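Local structure of japanin (Rhipicephalus appendiculatus, 4BOE) at residues L12-H17 / V142-D147; V26-T31 / I46-F51; L74-S79 / P90-R95. The protein binds cholesterol in the pocket of a lipocalin fold and, as a tick salivary protein, modulates host immunity by blocking dendritic cell differentiation from monocytes. One frame throughout, in Å; residues are numbered along the deposited sequence.

Interaction 1: L12-H17 / V142-D147; sequences LYLAGH and VPVPFD. With CLR (cholesterol), chain C.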
loop_
_atom_site.group_PDB
_atom_site.type_symbol
_atom_site.label_atom_id
_atom_site.label_comp_id
_atom_site.label_asym_id
_atom_site.label_seq_id
_atom_site.Cartn_x
_atom_site.Cartn_y
_atom_site.Cartn_z
ATOM N N LEU A 12 -4.261 3.963 -4.543
ATOM C CA LEU A 12 -4.397 3.329 -3.236
ATOM C C LEU A 12 -3.540 4.067 -2.221
ATOM O O LEU A 12 -2.412 4.414 -2.515
ATOM C CB LEU A 12 -3.967 1.871 -3.302
ATOM C CG LEU A 12 -4.782 0.922 -4.146
ATOM C CD1 LEU A 12 -4.034 -0.392 -4.336
ATOM C CD2 LEU A 12 -6.143 0.646 -3.477
ATOM N N TYR A 13 -4.068 4.253 -1.010
ATOM C CA TYR A 13 -3.428 4.963 0.075
ATOM C C TYR A 13 -3.195 4.038 1.237
ATOM O O TYR A 13 -4.108 3.304 1.621
ATOM C CB TYR A 13 -4.323 6.110 0.559
ATOM C CG TYR A 13 -4.693 7.079 -0.536
ATOM C CD1 TYR A 13 -5.769 6.824 -1.389
ATOM C CD2 TYR A 13 -3.934 8.215 -0.765
ATOM C CE1 TYR A 13 -6.071 7.677 -2.446
ATOM C CE2 TYR A 13 -4.256 9.105 -1.777
ATOM C CZ TYR A 13 -5.311 8.824 -2.638
ATOM O OH TYR A 13 -5.617 9.719 -3.635
ATOM N N LEU A 14 -1.988 4.125 1.843
ATOM C CA LEU A 14 -1.636 3.318 3.003
ATOM C C LEU A 14 -2.406 3.841 4.211
ATOM O O LEU A 14 -2.305 5.013 4.557
ATOM C CB LEU A 14 -0.114 3.358 3.262
ATOM C CG LEU A 14 0.390 2.498 4.422
ATOM C CD1 LEU A 14 0.168 1.032 4.148
ATOM C CD2 LEU A 14 1.858 2.806 4.693
ATOM N N ALA A 15 -3.276 3.011 4.754
ATOM C CA ALA A 15 -4.138 3.405 5.879
ATOM C C ALA A 15 -3.692 2.775 7.193
ATOM O O ALA A 15 -4.085 3.235 8.251
ATOM C CB ALA A 15 -5.568 3.003 5.579
ATOM N N GLY A 16 -2.895 1.721 7.144
ATOM C CA GLY A 16 -2.465 1.054 8.362
ATOM C C GLY A 16 -1.360 0.081 8.051
ATOM O O GLY A 16 -1.287 -0.397 6.933
ATOM N N HIS A 17 -0.496 -0.200 9.035
ATOM C CA HIS A 17 0.580 -1.168 8.893
ATOM C C HIS A 17 1.046 -1.676 10.248
ATOM O O HIS A 17 0.726 -1.079 11.263
ATOM C CB HIS A 17 1.764 -0.607 8.101
ATOM C CG HIS A 17 2.381 0.607 8.729
ATOM N ND1 HIS A 17 3.349 0.505 9.713
ATOM C CD2 HIS A 17 2.135 1.915 8.501
ATOM C CE1 HIS A 17 3.633 1.745 10.061
ATOM N NE2 HIS A 17 2.901 2.620 9.376
ATOM N N VAL A 142 -0.650 -0.159 13.431
ATOM C CA VAL A 142 -0.457 1.283 13.490
ATOM C C VAL A 142 -1.392 1.902 12.434
ATOM O O VAL A 142 -1.128 1.731 11.240
ATOM C CB VAL A 142 1.009 1.689 13.206
ATOM C CG1 VAL A 142 1.145 3.202 13.126
ATOM C CG2 VAL A 142 1.956 1.126 14.256
ATOM N N PRO A 143 -2.423 2.678 12.848
ATOM C CA PRO A 143 -3.238 3.380 11.851
ATOM C C PRO A 143 -2.454 4.601 11.300
ATOM O O PRO A 143 -1.636 5.184 12.007
ATOM C CB PRO A 143 -4.488 3.807 12.639
ATOM C CG PRO A 143 -3.964 4.021 14.067
ATOM C CD PRO A 143 -2.740 3.125 14.230
ATOM N N VAL A 144 -2.673 4.948 10.032
ATOM C CA VAL A 144 -2.037 6.117 9.430
ATOM C C VAL A 144 -3.138 7.205 9.534
ATOM O O VAL A 144 -4.156 7.070 8.875
ATOM C CB VAL A 144 -1.568 5.886 7.964
ATOM C CG1 VAL A 144 -1.000 7.183 7.356
ATOM C CG2 VAL A 144 -0.527 4.762 7.892
ATOM N N PRO A 145 -2.965 8.240 10.372
ATOM C CA PRO A 145 -4.010 9.272 10.487
ATOM C C PRO A 145 -4.191 10.101 9.219
ATOM O O PRO A 145 -3.245 10.303 8.471
ATOM C CB PRO A 145 -3.534 10.145 11.643
ATOM C CG PRO A 145 -2.044 10.007 11.645
ATOM C CD PRO A 145 -1.702 8.675 11.011
ATOM N N PHE A 146 -5.415 10.541 8.973
ATOM C CA PHE A 146 -5.732 11.404 7.835
ATOM C C PHE A 146 -5.002 12.733 7.907
ATOM O O PHE A 146 -4.921 13.342 8.972
ATOM C CB PHE A 146 -7.237 11.643 7.723
ATOM C CG PHE A 146 -7.620 12.523 6.552
ATOM C CD1 PHE A 146 -7.687 12.006 5.270
ATOM C CD2 PHE A 146 -7.931 13.862 6.739
ATOM C CE1 PHE A 146 -8.033 12.817 4.190
ATOM C CE2 PHE A 146 -8.299 14.665 5.660
ATOM C CZ PHE A 146 -8.348 14.140 4.393
ATOM N N ASP A 147 -4.446 13.168 6.770
ATOM C CA ASP A 147 -3.738 14.443 6.685
ATOM C C ASP A 147 -4.077 15.113 5.346
ATOM O O ASP A 147 -3.740 14.583 4.286
ATOM C CB ASP A 147 -2.233 14.220 6.854
ATOM C CG ASP A 147 -1.447 15.487 7.138
ATOM O OD1 ASP A 147 -1.920 16.580 6.762
ATOM O OD2 ASP A 147 -0.340 15.382 7.707
HETATM C C1 CLR C . 6.131 2.923 4.023
HETATM C C2 CLR C . 6.526 3.677 5.291
HETATM C C3 CLR C . 5.649 3.288 6.461
HETATM C C4 CLR C . 5.701 1.791 6.686
HETATM C C5 CLR C . 5.416 0.995 5.430
HETATM C C6 CLR C . 4.533 0.005 5.452
HETATM C C7 CLR C . 4.165 -0.849 4.280
HETATM C C8 CLR C . 5.174 -0.745 3.143
HETATM C C9 CLR C . 5.546 0.739 2.915
HETATM C C10 CLR C . 6.196 1.395 4.175
HETATM C C11 CLR C . 6.379 0.932 1.634
HETATM C C12 CLR C . 5.772 0.263 0.401
HETATM C C13 CLR C . 5.488 -1.235 0.614
HETATM C C14 CLR C . 4.589 -1.336 1.863
HETATM C C15 CLR C . 4.122 -2.796 1.851
HETATM C C16 CLR C . 3.879 -3.064 0.366
HETATM C C17 CLR C . 4.546 -1.904 -0.415
HETATM C C18 CLR C . 6.808 -2.018 0.759
HETATM C C19 CLR C . 7.669 0.968 4.364
HETATM C C20 CLR C . 5.103 -2.353 -1.779
HETATM C C21 CLR C . 5.746 -1.205 -2.572
HETATM C C22 CLR C . 4.017 -3.051 -2.617
HETATM C C23 CLR C . 2.647 -2.336 -2.713
HETATM C C24 CLR C . 1.676 -3.092 -3.568
HETATM C C25 CLR C . 0.218 -2.687 -3.620
HETATM C C26 CLR C . -0.318 -1.560 -2.775
HETATM C C27 CLR C . -0.457 -2.793 -4.965
HETATM O O1 CLR C . 6.145 3.934 7.642
#

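Interaction 2: V26-T31 / I46-F51; sequences VGCVKT and IYVFTF. With CLR (cholesterol), chain C.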
loop_
_atom_site.group_PDB
_atom_site.type_symbol
_atom_site.label_atom_id
_atom_site.label_comp_id
_atom_site.label_asym_id
_atom_site.label_seq_id
_atom_site.Cartn_x
_atom_site.Cartn_y
_atom_site.Cartn_z
ATOM N N VAL A 26 8.639 9.223 6.780
ATOM C CA VAL A 26 7.950 8.845 5.549
ATOM C C VAL A 26 6.453 9.066 5.746
ATOM O O VAL A 26 5.875 8.548 6.691
ATOM C CB VAL A 26 8.307 7.430 5.081
ATOM C CG1 VAL A 26 7.463 7.029 3.864
ATOM C CG2 VAL A 26 9.786 7.357 4.740
ATOM N N GLY A 27 5.841 9.877 4.903
ATOM C CA GLY A 27 4.401 10.147 5.016
ATOM C C GLY A 27 3.750 10.169 3.668
ATOM O O GLY A 27 4.429 9.998 2.667
ATOM N N CYS A 28 2.433 10.380 3.641
ATOM C CA CYS A 28 1.626 10.496 2.425
ATOM C C CYS A 28 1.861 9.305 1.451
ATOM O O CYS A 28 1.908 9.526 0.248
ATOM C CB CYS A 28 1.902 11.842 1.743
ATOM S SG CYS A 28 1.791 13.305 2.839
ATOM N N VAL A 29 2.011 8.056 1.975
ATOM C CA VAL A 29 2.313 6.855 1.165
ATOM C C VAL A 29 1.103 6.447 0.353
ATOM O O VAL A 29 -0.004 6.284 0.889
ATOM C CB VAL A 29 2.887 5.681 1.994
ATOM C CG1 VAL A 29 3.160 4.457 1.123
ATOM C CG2 VAL A 29 4.155 6.101 2.704
ATOM N N LYS A 30 1.299 6.351 -0.948
ATOM C CA LYS A 30 0.240 5.995 -1.883
ATOM C C LYS A 30 0.816 5.380 -3.153
ATOM O O LYS A 30 2.006 5.479 -3.422
ATOM C CB LYS A 30 -0.612 7.243 -2.214
ATOM C CG LYS A 30 0.098 8.301 -3.020
ATOM C CD LYS A 30 -0.756 9.515 -3.351
ATOM C CE LYS A 30 -0.440 10.692 -2.498
ATOM N NZ LYS A 30 -1.309 11.870 -2.778
ATOM N N THR A 31 -0.032 4.740 -3.928
ATOM C CA THR A 31 0.401 4.132 -5.179
ATOM C C THR A 31 -0.585 4.473 -6.304
ATOM O O THR A 31 -1.784 4.253 -6.150
ATOM C CB THR A 31 0.698 2.598 -5.035
ATOM O OG1 THR A 31 0.899 2.052 -6.320
ATOM C CG2 THR A 31 -0.416 1.807 -4.427
ATOM N N ILE A 46 4.509 6.682 -4.257
ATOM C CA ILE A 46 4.627 8.099 -3.974
ATOM C C ILE A 46 4.632 8.304 -2.454
ATOM O O ILE A 46 3.858 7.681 -1.735
ATOM C CB ILE A 46 3.443 8.866 -4.620
ATOM C CG1 ILE A 46 3.287 8.585 -6.122
ATOM C CG2 ILE A 46 3.520 10.372 -4.371
ATOM C CD1 ILE A 46 4.493 8.941 -6.956
ATOM N N TYR A 47 5.481 9.202 -1.978
ATOM C CA TYR A 47 5.548 9.536 -0.546
ATOM C C TYR A 47 6.283 10.827 -0.346
ATOM O O TYR A 47 6.852 11.363 -1.286
ATOM C CB TYR A 47 6.197 8.407 0.266
ATOM C CG TYR A 47 7.601 8.054 -0.149
ATOM C CD1 TYR A 47 7.837 7.222 -1.235
ATOM C CD2 TYR A 47 8.701 8.520 0.570
ATOM C CE1 TYR A 47 9.137 6.900 -1.633
ATOM C CE2 TYR A 47 9.996 8.200 0.193
ATOM C CZ TYR A 47 10.213 7.368 -0.897
ATOM O OH TYR A 47 11.492 7.056 -1.289
ATOM N N VAL A 48 6.229 11.346 0.849
ATOM C CA VAL A 48 7.022 12.505 1.226
ATOM C C VAL A 48 8.062 12.058 2.272
ATOM O O VAL A 48 7.778 11.238 3.132
ATOM C CB VAL A 48 6.211 13.763 1.684
ATOM C CG1 VAL A 48 5.245 14.201 0.597
ATOM C CG2 VAL A 48 5.473 13.535 2.989
ATOM N N PHE A 49 9.279 12.552 2.141
ATOM C CA PHE A 49 10.335 12.360 3.123
ATOM C C PHE A 49 10.452 13.743 3.761
ATOM O O PHE A 49 10.692 14.717 3.062
ATOM C CB PHE A 49 11.625 11.880 2.475
ATOM C CG PHE A 49 12.656 11.509 3.506
ATOM C CD1 PHE A 49 12.588 10.293 4.174
ATOM C CD2 PHE A 49 13.720 12.359 3.786
ATOM C CE1 PHE A 49 13.544 9.958 5.131
ATOM C CE2 PHE A 49 14.652 12.037 4.757
ATOM C CZ PHE A 49 14.572 10.839 5.418
ATOM N N THR A 50 10.122 13.854 5.025
ATOM C CA THR A 50 10.031 15.141 5.682
ATOM C C THR A 50 11.315 15.680 6.300
ATOM O O THR A 50 11.326 16.848 6.653
ATOM C CB THR A 50 8.945 15.104 6.745
ATOM O OG1 THR A 50 9.170 13.986 7.590
ATOM C CG2 THR A 50 7.572 15.025 6.154
ATOM N N PHE A 51 12.383 14.911 6.382
ATOM C CA PHE A 51 13.595 15.418 7.007
ATOM C C PHE A 51 14.563 16.064 6.000
ATOM O O PHE A 51 15.042 15.397 5.081
ATOM C CB PHE A 51 14.280 14.307 7.812
ATOM C CG PHE A 51 15.390 14.825 8.674
ATOM C CD1 PHE A 51 15.120 15.381 9.913
ATOM C CD2 PHE A 51 16.708 14.773 8.242
ATOM C CE1 PHE A 51 16.151 15.854 10.720
ATOM C CE2 PHE A 51 17.739 15.228 9.052
ATOM C CZ PHE A 51 17.457 15.761 10.292
HETATM C C1 CLR C . 6.131 2.923 4.023
HETATM C C2 CLR C . 6.526 3.677 5.291
HETATM C C3 CLR C . 5.649 3.288 6.461
HETATM C C4 CLR C . 5.701 1.791 6.686
HETATM C C5 CLR C . 5.416 0.995 5.430
HETATM C C6 CLR C . 4.533 0.005 5.452
HETATM C C7 CLR C . 4.165 -0.849 4.280
HETATM C C8 CLR C . 5.174 -0.745 3.143
HETATM C C9 CLR C . 5.546 0.739 2.915
HETATM C C10 CLR C . 6.196 1.395 4.175
HETATM C C11 CLR C . 6.379 0.932 1.634
HETATM C C12 CLR C . 5.772 0.263 0.401
HETATM C C13 CLR C . 5.488 -1.235 0.614
HETATM C C14 CLR C . 4.589 -1.336 1.863
HETATM C C15 CLR C . 4.122 -2.796 1.851
HETATM C C16 CLR C . 3.879 -3.064 0.366
HETATM C C17 CLR C . 4.546 -1.904 -0.415
HETATM C C18 CLR C . 6.808 -2.018 0.759
HETATM C C19 CLR C . 7.669 0.968 4.364
HETATM C C20 CLR C . 5.103 -2.353 -1.779
HETATM C C21 CLR C . 5.746 -1.205 -2.572
HETATM C C22 CLR C . 4.017 -3.051 -2.617
HETATM C C23 CLR C . 2.647 -2.336 -2.713
HETATM C C24 CLR C . 1.676 -3.092 -3.568
HETATM C C25 CLR C . 0.218 -2.687 -3.620
HETATM C C26 CLR C . -0.318 -1.560 -2.775
HETATM C C27 CLR C . -0.457 -2.793 -4.965
HETATM O O1 CLR C . 6.145 3.934 7.642
#

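Interaction 3: L74-S79 / P90-R95; sequences LRVKAS and PDYFIR. With CLR (cholesterol), chain C.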
loop_
_atom_site.group_PDB
_atom_site.type_symbol
_atom_site.label_atom_id
_atom_site.label_comp_id
_atom_site.label_asym_id
_atom_site.label_seq_id
_atom_site.Cartn_x
_atom_site.Cartn_y
_atom_site.Cartn_z
ATOM N N LEU A 74 0.059 -11.885 -4.283
ATOM C CA LEU A 74 0.306 -10.737 -5.144
ATOM C C LEU A 74 1.815 -10.796 -5.472
ATOM O O LEU A 74 2.637 -10.808 -4.558
ATOM C CB LEU A 74 -0.011 -9.424 -4.426
ATOM C CG LEU A 74 0.154 -8.147 -5.219
ATOM C CD1 LEU A 74 -0.796 -8.128 -6.414
ATOM C CD2 LEU A 74 -0.094 -6.970 -4.355
ATOM N N ARG A 75 2.169 -10.804 -6.750
ATOM C CA ARG A 75 3.588 -10.818 -7.178
ATOM C C ARG A 75 4.045 -9.360 -7.347
ATOM O O ARG A 75 3.341 -8.593 -7.966
ATOM C CB ARG A 75 3.768 -11.598 -8.498
ATOM C CG ARG A 75 4.128 -13.067 -8.324
ATOM C CD ARG A 75 3.059 -13.901 -7.656
ATOM N NE ARG A 75 3.633 -15.122 -7.072
ATOM C CZ ARG A 75 3.330 -16.381 -7.395
ATOM N NH1 ARG A 75 2.419 -16.642 -8.333
ATOM N NH2 ARG A 75 3.932 -17.391 -6.779
ATOM N N VAL A 76 5.200 -8.992 -6.798
ATOM C CA VAL A 76 5.701 -7.609 -6.862
ATOM C C VAL A 76 7.115 -7.614 -7.440
ATOM O O VAL A 76 7.934 -8.359 -6.946
ATOM C CB VAL A 76 5.640 -6.914 -5.460
ATOM C CG1 VAL A 76 6.288 -5.522 -5.481
ATOM C CG2 VAL A 76 4.202 -6.841 -4.942
ATOM N N LYS A 77 7.376 -6.841 -8.521
ATOM C CA LYS A 77 8.727 -6.649 -9.083
ATOM C C LYS A 77 9.019 -5.167 -8.865
ATOM O O LYS A 77 8.598 -4.308 -9.630
ATOM C CB LYS A 77 8.835 -7.028 -10.576
ATOM C CG LYS A 77 8.812 -8.517 -10.817
ATOM C CD LYS A 77 9.195 -8.951 -12.253
ATOM C CE LYS A 77 8.545 -8.177 -13.364
ATOM N NZ LYS A 77 8.824 -8.769 -14.704
ATOM N N ALA A 78 9.595 -4.875 -7.735
ATOM C CA ALA A 78 9.895 -3.517 -7.340
ATOM C C ALA A 78 11.251 -3.071 -7.868
ATOM O O ALA A 78 12.175 -3.878 -8.004
ATOM C CB ALA A 78 9.860 -3.381 -5.823
ATOM N N SER A 79 11.370 -1.762 -8.124
ATOM C CA SER A 79 12.638 -1.190 -8.546
ATOM C C SER A 79 13.700 -1.448 -7.475
ATOM O O SER A 79 13.416 -1.715 -6.299
ATOM C CB SER A 79 12.501 0.312 -8.772
ATOM O OG SER A 79 12.289 0.974 -7.534
ATOM N N PRO A 90 9.215 -9.775 -2.946
ATOM C CA PRO A 90 8.730 -10.229 -4.251
ATOM C C PRO A 90 7.303 -10.790 -4.245
ATOM O O PRO A 90 6.706 -10.892 -5.306
ATOM C CB PRO A 90 9.768 -11.264 -4.710
ATOM C CG PRO A 90 10.562 -11.596 -3.546
ATOM C CD PRO A 90 10.319 -10.624 -2.447
ATOM N N ASP A 91 6.740 -11.100 -3.073
ATOM C CA ASP A 91 5.376 -11.622 -2.969
ATOM C C ASP A 91 4.732 -11.212 -1.670
ATOM O O ASP A 91 5.404 -11.093 -0.666
ATOM C CB ASP A 91 5.339 -13.168 -2.991
ATOM C CG ASP A 91 6.014 -13.829 -4.174
ATOM O OD1 ASP A 91 5.362 -13.952 -5.237
ATOM O OD2 ASP A 91 7.167 -14.278 -4.019
ATOM N N TYR A 92 3.416 -11.051 -1.695
ATOM C CA TYR A 92 2.614 -10.750 -0.525
ATOM C C TYR A 92 1.415 -11.651 -0.502
ATOM O O TYR A 92 0.896 -12.016 -1.543
ATOM C CB TYR A 92 2.135 -9.297 -0.552
ATOM C CG TYR A 92 3.242 -8.325 -0.258
ATOM C CD1 TYR A 92 3.642 -8.075 1.046
ATOM C CD2 TYR A 92 3.959 -7.725 -1.286
ATOM C CE1 TYR A 92 4.709 -7.233 1.324
ATOM C CE2 TYR A 92 5.055 -6.902 -1.020
ATOM C CZ TYR A 92 5.414 -6.651 0.285
ATOM O OH TYR A 92 6.480 -5.849 0.539
ATOM N N PHE A 93 0.961 -11.979 0.698
ATOM C CA PHE A 93 -0.230 -12.780 0.889
ATOM C C PHE A 93 -1.422 -11.819 0.899
ATOM O O PHE A 93 -1.382 -10.809 1.603
ATOM C CB PHE A 93 -0.099 -13.520 2.214
ATOM C CG PHE A 93 -1.290 -14.331 2.633
ATOM C CD1 PHE A 93 -2.076 -14.970 1.701
ATOM C CD2 PHE A 93 -1.582 -14.513 3.966
ATOM C CE1 PHE A 93 -3.162 -15.738 2.094
ATOM C CE2 PHE A 93 -2.675 -15.272 4.354
ATOM C CZ PHE A 93 -3.456 -15.878 3.416
ATOM N N ILE A 94 -2.447 -12.107 0.104
ATOM C CA ILE A 94 -3.669 -11.301 0.037
ATOM C C ILE A 94 -4.624 -11.870 1.086
ATOM O O ILE A 94 -5.138 -12.983 0.923
ATOM C CB ILE A 94 -4.316 -11.329 -1.378
ATOM C CG1 ILE A 94 -3.330 -10.753 -2.414
ATOM C CG2 ILE A 94 -5.640 -10.526 -1.362
ATOM C CD1 ILE A 94 -3.604 -11.189 -3.849
ATOM N N ARG A 95 -4.870 -11.111 2.155
ATOM C CA ARG A 95 -5.745 -11.579 3.218
ATOM C C ARG A 95 -7.155 -11.436 2.745
ATOM O O ARG A 95 -7.898 -12.412 2.711
ATOM C CB ARG A 95 -5.523 -10.810 4.542
ATOM C CG ARG A 95 -4.115 -10.806 5.034
ATOM C CD ARG A 95 -3.510 -12.173 5.067
ATOM N NE ARG A 95 -4.092 -13.045 6.090
ATOM C CZ ARG A 95 -3.576 -13.298 7.290
ATOM N NH1 ARG A 95 -2.471 -12.691 7.688
ATOM N NH2 ARG A 95 -4.186 -14.142 8.118
HETATM C C1 CLR C . 6.131 2.923 4.023
HETATM C C2 CLR C . 6.526 3.677 5.291
HETATM C C3 CLR C . 5.649 3.288 6.461
HETATM C C4 CLR C . 5.701 1.791 6.686
HETATM C C5 CLR C . 5.416 0.995 5.430
HETATM C C6 CLR C . 4.533 0.005 5.452
HETATM C C7 CLR C . 4.165 -0.849 4.280
HETATM C C8 CLR C . 5.174 -0.745 3.143
HETATM C C9 CLR C . 5.546 0.739 2.915
HETATM C C10 CLR C . 6.196 1.395 4.175
HETATM C C11 CLR C . 6.379 0.932 1.634
HETATM C C12 CLR C . 5.772 0.263 0.401
HETATM C C13 CLR C . 5.488 -1.235 0.614
HETATM C C14 CLR C . 4.589 -1.336 1.863
HETATM C C15 CLR C . 4.122 -2.796 1.851
HETATM C C16 CLR C . 3.879 -3.064 0.366
HETATM C C17 CLR C . 4.546 -1.904 -0.415
HETATM C C18 CLR C . 6.808 -2.018 0.759
HETATM C C19 CLR C . 7.669 0.968 4.364
HETATM C C20 CLR C . 5.103 -2.353 -1.779
HETATM C C21 CLR C . 5.746 -1.205 -2.572
HETATM C C22 CLR C . 4.017 -3.051 -2.617
HETATM C C23 CLR C . 2.647 -2.336 -2.713
HETATM C C24 CLR C . 1.676 -3.092 -3.568
HETATM C C25 CLR C . 0.218 -2.687 -3.620
HETATM C C26 CLR C . -0.318 -1.560 -2.775
HETATM C C27 CLR C . -0.457 -2.793 -4.965
HETATM O O1 CLR C . 6.145 3.934 7.642
#

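Interaction 1: L12-H17 / V142-D147
His17 and Val142 pair where the short C-terminal strand 141-143 lies antiparallel to strand 12-18, the first strand of the lipocalin barrel. Their backbones join twice, His17 N to Val142 O and Val142 N to His17 O, the second bond spanning 2.7 Å. The tight part of the contact is the imidazole of His17. Cholesterol C4 sits over the centre of one ring face, 3.8 Å above its plane; on the opposite face lies Val142 CB, shifted toward the rim. Val144 CG2 comes to the ring edge, 3.9 Å from His17 CD2. With CG between the backbone N and the carbonyl carbon (chi1 60°), the ring runs alongside the Val142 side chain, and His17 CB itself is 3.9 Å from C6 of the sterol. Replacing His17 by an alanine would probably open a gap between cholesterol C4 and Val142, leaving the sterol without the flat wall that separates it from the C-terminal strand. Leu14 continues that wall: its CD2 lies 3.9 Å from cholesterol C6, and its CG touches Val144 CG2 at 4.2 Å. Next to it, Ala15 and Gly16 share Leu116 of strand 114-118 as their partner, which makes a classic beta bulge in the first strand. The other side is loose. After Pro143, which sits across from Gly16, the chain leaves the sheet, and the rings of Pro143 and Pro145 are exposed to solvent. A methylpentanediol, probably from the crystallisation liquor, is hydrogen-bonded to Val144 O here. The last backbone bond before the strands part is Val144 N to Ala15 O, 2.8 Å long and straight at the hydrogen (167°), although the donor stands 51° out of the carbonyl plane.

Interaction 2: V26-T31 / I46-F51
The rings of Tyr47 and Phe49 are both met by Val26, one methyl each. Val26 CG2 comes to the edge of the Phe49 ring, 4.1 Å from CD1, the two side chains crossing at about a right angle. Val26 CG1 lies 3.8 Å from Tyr47 CD2. Because this methyl is anti to the backbone N (chi1 175°), it also reaches the ligand, 3.8 Å from cholesterol C2, and so bridges sterol and tyrosine. Gln59 of the next strand touches both aromatic side chains, and Leu86 packs on Tyr47. Val29 CG2 works in the same way, wedged between Tyr47 CB and cholesterol C1, at 4.0 Å from the latter. Further along, the methyl of Thr31 meets the sterol tail while its hydroxyl is hydrogen-bonded to Ser44 O and Arg43 NE. The backbones form the antiparallel hairpin of strands 26-37 and 40-49, with Gly27 paired to Val48 and Lys30 to Ile46, each by two hydrogen bonds; Val48 N to Gly27 O spans 2.9 Å. Between these pairs the register slips by one residue, a beta bulge at which Cys28 takes positive phi and the chain turns a corner. The face turned from the ligand carries Lys30, Ile46 and Val48. Lys30 CG lies 3.8 Å from Ile46 CB, and from the corner Cys28 SG rests 3.7 Å from Val48 CG2. Cys28 is disulfide-bonded to Cys150, whose carbonyl oxygen also accepts a hydrogen bond from Lys30 NZ. The chemistry thus divides by face: apolar branches line the sterol, whereas on the other face a disulfide and a hydrogen bond from Lys30 tie the bulged hairpin to the C-terminal segment.

Interaction 3: L74-S79 / P90-R95
Val76 meets Tyr92 at the edge of its ring: the CG2 methyl lies in the ring plane, 3.8 Å from CD2. Tyr92 holds CG anti to its own carbonyl carbon (chi1 -73°), an orientation that carries the phenol inward to the ligand, where OH lies 3.8 Å from cholesterol C16. The same hydroxyl is hydrogen-bonded to Lys89 N, which probably restrains the far end of the ring. Leu74, paired with Tyr92, is also met by Ile94, whose CD1 comes within 4.0 Å of Leu74 CB; Leu104 of the next strand touches both aliphatic chains. On the opposite face of the sheet, Arg75 and Asp91 form a salt bridge. Arg75 NE reaches Asp91 OD1 at 2.8 Å, with the oxygen in the guanidinium plane but the carboxylate turned 62° from it, a one-bond grip rather than a two-pronged one. The arginine is poorly ordered, so the details of this bridge are less certain. Backbone bonds knit the strands behind these side chains: Leu74 and Tyr92 exchange two, and Val76 N reaches Pro90 O at 2.8 Å. Farther on, Ser79 caps helix 80-85 through a bond from its OG to Val82 N. The salt bridge lies on the face turned from the ligand; the inner face, apolar and aromatic and lining the ligand pocket, is typical of a lipocalin barrel.

All three contacts belong to one curled antiparallel sheet, the lipocalin barrel, and each touches the same cholesterol. Interactions 1 and 2 are neighbours, their centres 11 Å apart: strands 12-18 and 26-37 are adjacent, and Leu12 O lies 2.8 Å from Thr31 N, a probable hydrogen bond. Interaction 3 lies across the chain's centre from both, about 19 Å and 20 Å away between centres, without touching either. Along the chain, interaction 2 closes before interaction 3 opens, and interaction 1 spans both by joining the first strand to the last. The sterol is therefore enclosed by walls distant from one another, while Glu23 N is hydrogen-bonded to it.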